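Local structure of RimK domain protein ATP-grasp (Sphaerobacter thermophilus, 5I47) at residues 118-131 / 142-155. The protein probably binds ATP and a metal ion as a RimK-like ATP-grasp ligase, perhaps ligating an amino acid such as glutamate to a protein substrate. Numbering follows the deposited sequence.
Sequences IFAAIAEIGYPVVL and VALVEDQDAAEAIV
Val129 and Val145 open the antiparallel hairpin of strands 129-133 and 143-145, whose sheet, with helices 115-125 and 148-160 on one face, forms an alpha/beta subdomain of the RimK-like ATP-grasp domain. Four backbone hydrogen bonds fix the register. Val129 and Leu131 face Val145 and Ala143 as hydrogen-bonded pairs, and Val145 N to Val129 O is the shortest bond at 2.8 Å. Between them lies the non-hydrogen-bonded pair Val130-Leu144, where Val130 CA sends a C-H contact to Ala143 O at 3.2 Å. On its other side, strand 129-133 pairs with strand 167-171.

Apolar packing joins the two helices to each other and to the sheet face bearing Val129, Leu131, Ala143 and Val145. The two helix segments run nearly antiparallel, at 156°, with axes 11.6 Å apart, and side chains fill the interval: Phe119 brings CE1, at its ring edge, to 3.6 Å from Ala151 CB, while Ile118 CG2 and Val155 CG2 meet tip to tip. On the strand side, Leu131 CD1 passes Ile154 CG2 at 3.9 Å, the two side chains running in opposite directions.

Tyr127, joined to Pro128 by a cis peptide bond, covers the turn into helix 148-160. Asp147 CA sits over one ring face, 3.7 Å from the ring centroid, a CH-pi contact. Val145 puts CG1 anti to its backbone N (chi1 177°), which brings that methyl to 3.6 Å from Tyr127 CE1. Replacing Tyr127 by alanine would take the ring away and is likely to leave Val145 CG1 and Asp147 CA without their aromatic partner. Asp147 itself N-caps the helix: its OD1 accepts from Ala150 N at 3.3 Å, the donor lying above the carboxylate plane.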
loop_
_atom_site.group_PDB
_atom_site.type_symbol
_atom_site.label_atom_id
_atom_site.label_comp_id
_atom_site.label_asym_id
_atom_site.label_seq_id
_atom_site.Cartn_x
_atom_site.Cartn_y
_atom_site.Cartn_z
ATOM N N ILE B 118 5.123 11.961 16.270
ATOM C CA ILE B 118 4.821 13.142 15.462
ATOM C C ILE B 118 5.338 14.397 16.147
ATOM O O ILE B 118 6.004 15.235 15.527
ATOM C CB ILE B 118 3.311 13.235 15.182
ATOM C CG1 ILE B 118 2.885 12.151 14.191
ATOM C CG2 ILE B 118 2.942 14.625 14.663
ATOM C CD1 ILE B 118 1.398 12.129 13.919
ATOM N N PHE B 119 5.054 14.540 17.443
ATOM C CA PHE B 119 5.557 15.702 18.168
ATOM C C PHE B 119 7.064 15.616 18.381
ATOM O O PHE B 119 7.736 16.652 18.461
ATOM C CB PHE B 119 4.819 15.854 19.498
ATOM C CG PHE B 119 3.361 16.194 19.344
ATOM C CD1 PHE B 119 2.976 17.396 18.774
ATOM C CD2 PHE B 119 2.378 15.315 19.766
ATOM C CE1 PHE B 119 1.635 17.718 18.626
ATOM C CE2 PHE B 119 1.035 15.629 19.621
ATOM C CZ PHE B 119 0.665 16.836 19.050
ATOM N N ALA B 120 7.615 14.403 18.458
ATOM C CA ALA B 120 9.065 14.261 18.542
ATOM C C ALA B 120 9.743 14.763 17.273
ATOM O O ALA B 120 10.773 15.443 17.340
ATOM C CB ALA B 120 9.436 12.802 18.809
ATOM N N ALA B 121 9.176 14.441 16.106
ATOM C CA ALA B 121 9.734 14.926 14.849
ATOM C C ALA B 121 9.513 16.423 14.676
ATOM O O ALA B 121 10.367 17.113 14.107
ATOM C CB ALA B 121 9.120 14.164 13.679
ATOM N N ILE B 122 8.380 16.938 15.159
ATOM C CA ILE B 122 8.099 18.367 15.055
ATOM C C ILE B 122 9.093 19.172 15.886
ATOM O O ILE B 122 9.520 20.263 15.487
ATOM C CB ILE B 122 6.645 18.650 15.471
ATOM C CG1 ILE B 122 5.679 18.208 14.372
ATOM C CG2 ILE B 122 6.456 20.111 15.799
ATOM C CD1 ILE B 122 4.224 18.409 14.727
ATOM N N ALA B 123 9.485 18.643 17.045
ATOM C CA ALA B 123 10.493 19.315 17.858
ATOM C C ALA B 123 11.843 19.335 17.153
ATOM O O ALA B 123 12.554 20.346 17.192
ATOM C CB ALA B 123 10.607 18.631 19.219
ATOM N N GLU B 124 12.205 18.233 16.494
ATOM C CA GLU B 124 13.508 18.146 15.842
ATOM C C GLU B 124 13.550 18.984 14.569
ATOM O O GLU B 124 14.510 19.726 14.336
ATOM C CB GLU B 124 13.840 16.689 15.533
ATOM C CG GLU B 124 15.096 16.525 14.703
ATOM C CD GLU B 124 15.267 15.118 14.188
ATOM O OE1 GLU B 124 14.273 14.362 14.195
ATOM O OE2 GLU B 124 16.396 14.767 13.783
ATOM N N ILE B 125 12.524 18.868 13.726
ATOM C CA ILE B 125 12.510 19.610 12.468
ATOM C C ILE B 125 12.237 21.087 12.722
ATOM O O ILE B 125 12.857 21.965 12.106
ATOM C CB ILE B 125 11.478 19.000 11.503
ATOM C CG1 ILE B 125 11.880 17.576 11.115
ATOM C CG2 ILE B 125 11.308 19.874 10.272
ATOM C CD1 ILE B 125 10.903 16.906 10.177
ATOM N N GLY B 126 11.319 21.385 13.638
ATOM C CA GLY B 126 10.935 22.755 13.913
ATOM C C GLY B 126 9.855 23.230 12.967
ATOM O O GLY B 126 9.828 22.826 11.800
ATOM N N TYR B 127 8.960 24.087 13.450
ATOM C CA TYR B 127 7.866 24.615 12.634
ATOM C C TYR B 127 8.367 25.516 11.503
ATOM O O TYR B 127 9.387 26.188 11.655
ATOM C CB TYR B 127 6.884 25.384 13.510
ATOM C CG TYR B 127 6.182 24.528 14.532
ATOM C CD1 TYR B 127 5.079 23.760 14.179
ATOM C CD2 TYR B 127 6.617 24.491 15.850
ATOM C CE1 TYR B 127 4.431 22.975 15.112
ATOM C CE2 TYR B 127 5.973 23.709 16.793
ATOM C CZ TYR B 127 4.878 22.958 16.419
ATOM O OH TYR B 127 4.238 22.173 17.350
ATOM N N PRO B 128 7.648 25.539 10.362
ATOM C CA PRO B 128 6.448 24.741 10.095
ATOM C C PRO B 128 6.770 23.384 9.479
ATOM O O PRO B 128 7.895 23.162 9.028
ATOM C CB PRO B 128 5.674 25.615 9.110
ATOM C CG PRO B 128 6.756 26.264 8.306
ATOM C CD PRO B 128 7.927 26.475 9.257
ATOM N N VAL B 129 5.784 22.486 9.478
ATOM C CA VAL B 129 5.891 21.168 8.862
ATOM C C VAL B 129 4.558 20.837 8.202
ATOM O O VAL B 129 3.553 21.520 8.401
ATOM C CB VAL B 129 6.269 20.067 9.879
ATOM C CG1 VAL B 129 7.631 20.338 10.492
ATOM C CG2 VAL B 129 5.205 19.956 10.959
ATOM N N VAL B 130 4.556 19.769 7.408
ATOM C CA VAL B 130 3.342 19.235 6.802
ATOM C C VAL B 130 3.207 17.767 7.184
ATOM O O VAL B 130 4.204 17.042 7.264
ATOM C CB VAL B 130 3.337 19.399 5.267
ATOM C CG1 VAL B 130 3.153 20.852 4.889
ATOM C CG2 VAL B 130 4.621 18.858 4.667
ATOM N N LEU B 131 1.974 17.340 7.438
ATOM C CA LEU B 131 1.661 15.942 7.699
ATOM C C LEU B 131 1.137 15.307 6.421
ATOM O O LEU B 131 0.183 15.809 5.820
ATOM C CB LEU B 131 0.624 15.790 8.814
ATOM C CG LEU B 131 0.943 16.318 10.214
ATOM C CD1 LEU B 131 -0.121 15.855 11.187
ATOM C CD2 LEU B 131 2.314 15.869 10.668
ATOM N N VAL B 142 -2.908 16.812 2.499
ATOM C CA VAL B 142 -1.710 17.334 3.145
ATOM C C VAL B 142 -2.093 18.451 4.103
ATOM O O VAL B 142 -2.921 19.312 3.784
ATOM C CB VAL B 142 -0.702 17.814 2.088
ATOM C CG1 VAL B 142 0.589 18.274 2.748
ATOM C CG2 VAL B 142 -0.427 16.702 1.085
ATOM N N ALA B 143 -1.495 18.436 5.293
ATOM C CA ALA B 143 -1.925 19.281 6.404
ATOM C C ALA B 143 -0.769 20.162 6.864
ATOM O O ALA B 143 0.226 19.658 7.394
ATOM C CB ALA B 143 -2.448 18.422 7.553
ATOM N N LEU B 144 -0.909 21.474 6.685
ATOM C CA LEU B 144 0.118 22.412 7.118
ATOM C C LEU B 144 0.001 22.676 8.614
ATOM O O LEU B 144 -1.099 22.847 9.146
ATOM C CB LEU B 144 0.010 23.723 6.337
ATOM C CG LEU B 144 0.951 24.863 6.743
ATOM C CD1 LEU B 144 2.410 24.461 6.597
ATOM C CD2 LEU B 144 0.654 26.120 5.934
ATOM N N VAL B 145 1.149 22.700 9.290
ATOM C CA VAL B 145 1.222 22.829 10.745
ATOM C C VAL B 145 2.202 23.958 11.041
ATOM O O VAL B 145 3.421 23.770 10.946
ATOM C CB VAL B 145 1.662 21.526 11.425
ATOM C CG1 VAL B 145 1.797 21.720 12.926
ATOM C CG2 VAL B 145 0.681 20.411 11.118
ATOM N N GLU B 146 1.683 25.129 11.409
ATOM C CA GLU B 146 2.546 26.272 11.684
ATOM C C GLU B 146 3.007 26.332 13.133
ATOM O O GLU B 146 4.093 26.857 13.406
ATOM C CB GLU B 146 1.831 27.581 11.333
ATOM C CG GLU B 146 1.006 27.539 10.060
ATOM C CD GLU B 146 -0.441 27.161 10.320
ATOM O OE1 GLU B 146 -0.688 26.327 11.218
ATOM O OE2 GLU B 146 -1.332 27.706 9.633
ATOM N N ASP B 147 2.216 25.808 14.066
ATOM C CA ASP B 147 2.537 25.894 15.484
ATOM C C ASP B 147 1.866 24.736 16.212
ATOM O O ASP B 147 1.145 23.932 15.612
ATOM C CB ASP B 147 2.101 27.242 16.056
ATOM C CG ASP B 147 0.650 27.539 15.770
ATOM O OD1 ASP B 147 -0.218 26.976 16.465
ATOM O OD2 ASP B 147 0.369 28.322 14.840
ATOM N N GLN B 148 2.096 24.666 17.529
ATOM C CA GLN B 148 1.603 23.533 18.308
ATOM C C GLN B 148 0.081 23.467 18.324
ATOM O O GLN B 148 -0.486 22.369 18.339
ATOM C CB GLN B 148 2.143 23.591 19.737
ATOM C CG GLN B 148 1.739 22.389 20.586
ATOM C CD GLN B 148 2.311 22.434 21.989
ATOM O OE1 GLN B 148 3.526 22.367 22.179
ATOM N NE2 GLN B 148 1.433 22.550 22.982
ATOM N N ASP B 149 -0.595 24.620 18.328
ATOM C CA ASP B 149 -2.053 24.614 18.269
ATOM C C ASP B 149 -2.548 23.967 16.984
ATOM O O ASP B 149 -3.541 23.230 16.991
ATOM C CB ASP B 149 -2.595 26.038 18.392
ATOM C CG ASP B 149 -2.811 26.455 19.830
ATOM O OD1 ASP B 149 -1.872 27.002 20.445
ATOM O OD2 ASP B 149 -3.928 26.232 20.344
ATOM N N ALA B 150 -1.869 24.232 15.867
ATOM C CA ALA B 150 -2.200 23.539 14.629
ATOM C C ALA B 150 -1.860 22.058 14.729
ATOM O O ALA B 150 -2.590 21.210 14.201
ATOM C CB ALA B 150 -1.464 24.183 13.454
ATOM N N ALA B 151 -0.762 21.730 15.414
ATOM C CA ALA B 151 -0.365 20.333 15.561
ATOM C C ALA B 151 -1.386 19.557 16.384
ATOM O O ALA B 151 -1.854 18.490 15.966
ATOM C CB ALA B 151 1.025 20.248 16.195
ATOM N N GLU B 152 -1.750 20.083 17.556
ATOM C CA GLU B 152 -2.727 19.415 18.408
ATOM C C GLU B 152 -4.086 19.283 17.735
ATOM O O GLU B 152 -4.873 18.413 18.122
ATOM C CB GLU B 152 -2.874 20.169 19.732
ATOM C CG GLU B 152 -1.599 20.216 20.563
ATOM C CD GLU B 152 -1.746 21.054 21.825
ATOM O OE1 GLU B 152 -2.630 21.940 21.863
ATOM O OE2 GLU B 152 -0.976 20.821 22.782
ATOM N N ALA B 153 -4.376 20.116 16.736
ATOM C CA ALA B 153 -5.674 20.067 16.075
ATOM C C ALA B 153 -5.747 18.913 15.081
ATOM O O ALA B 153 -6.708 18.136 15.091
ATOM C CB ALA B 153 -5.955 21.399 15.376
ATOM N N ILE B 154 -4.739 18.787 14.217
ATOM C CA ILE B 154 -4.773 17.742 13.200
ATOM C C ILE B 154 -4.545 16.377 13.832
ATOM O O ILE B 154 -5.158 15.384 13.426
ATOM C CB ILE B 154 -3.747 18.042 12.094
ATOM C CG1 ILE B 154 -3.966 19.463 11.570
ATOM C CG2 ILE B 154 -3.881 17.040 10.965
ATOM C CD1 ILE B 154 -2.855 19.986 10.699
ATOM N N VAL B 155 -3.671 16.305 14.839
ATOM C CA VAL B 155 -3.457 15.042 15.544
ATOM C C VAL B 155 -4.738 14.601 16.239
ATOM O O VAL B 155 -5.063 13.408 16.279
ATOM C CB VAL B 155 -2.284 15.172 16.536
ATOM C CG1 VAL B 155 -2.179 13.935 17.404
ATOM C CG2 VAL B 155 -0.979 15.402 15.789
#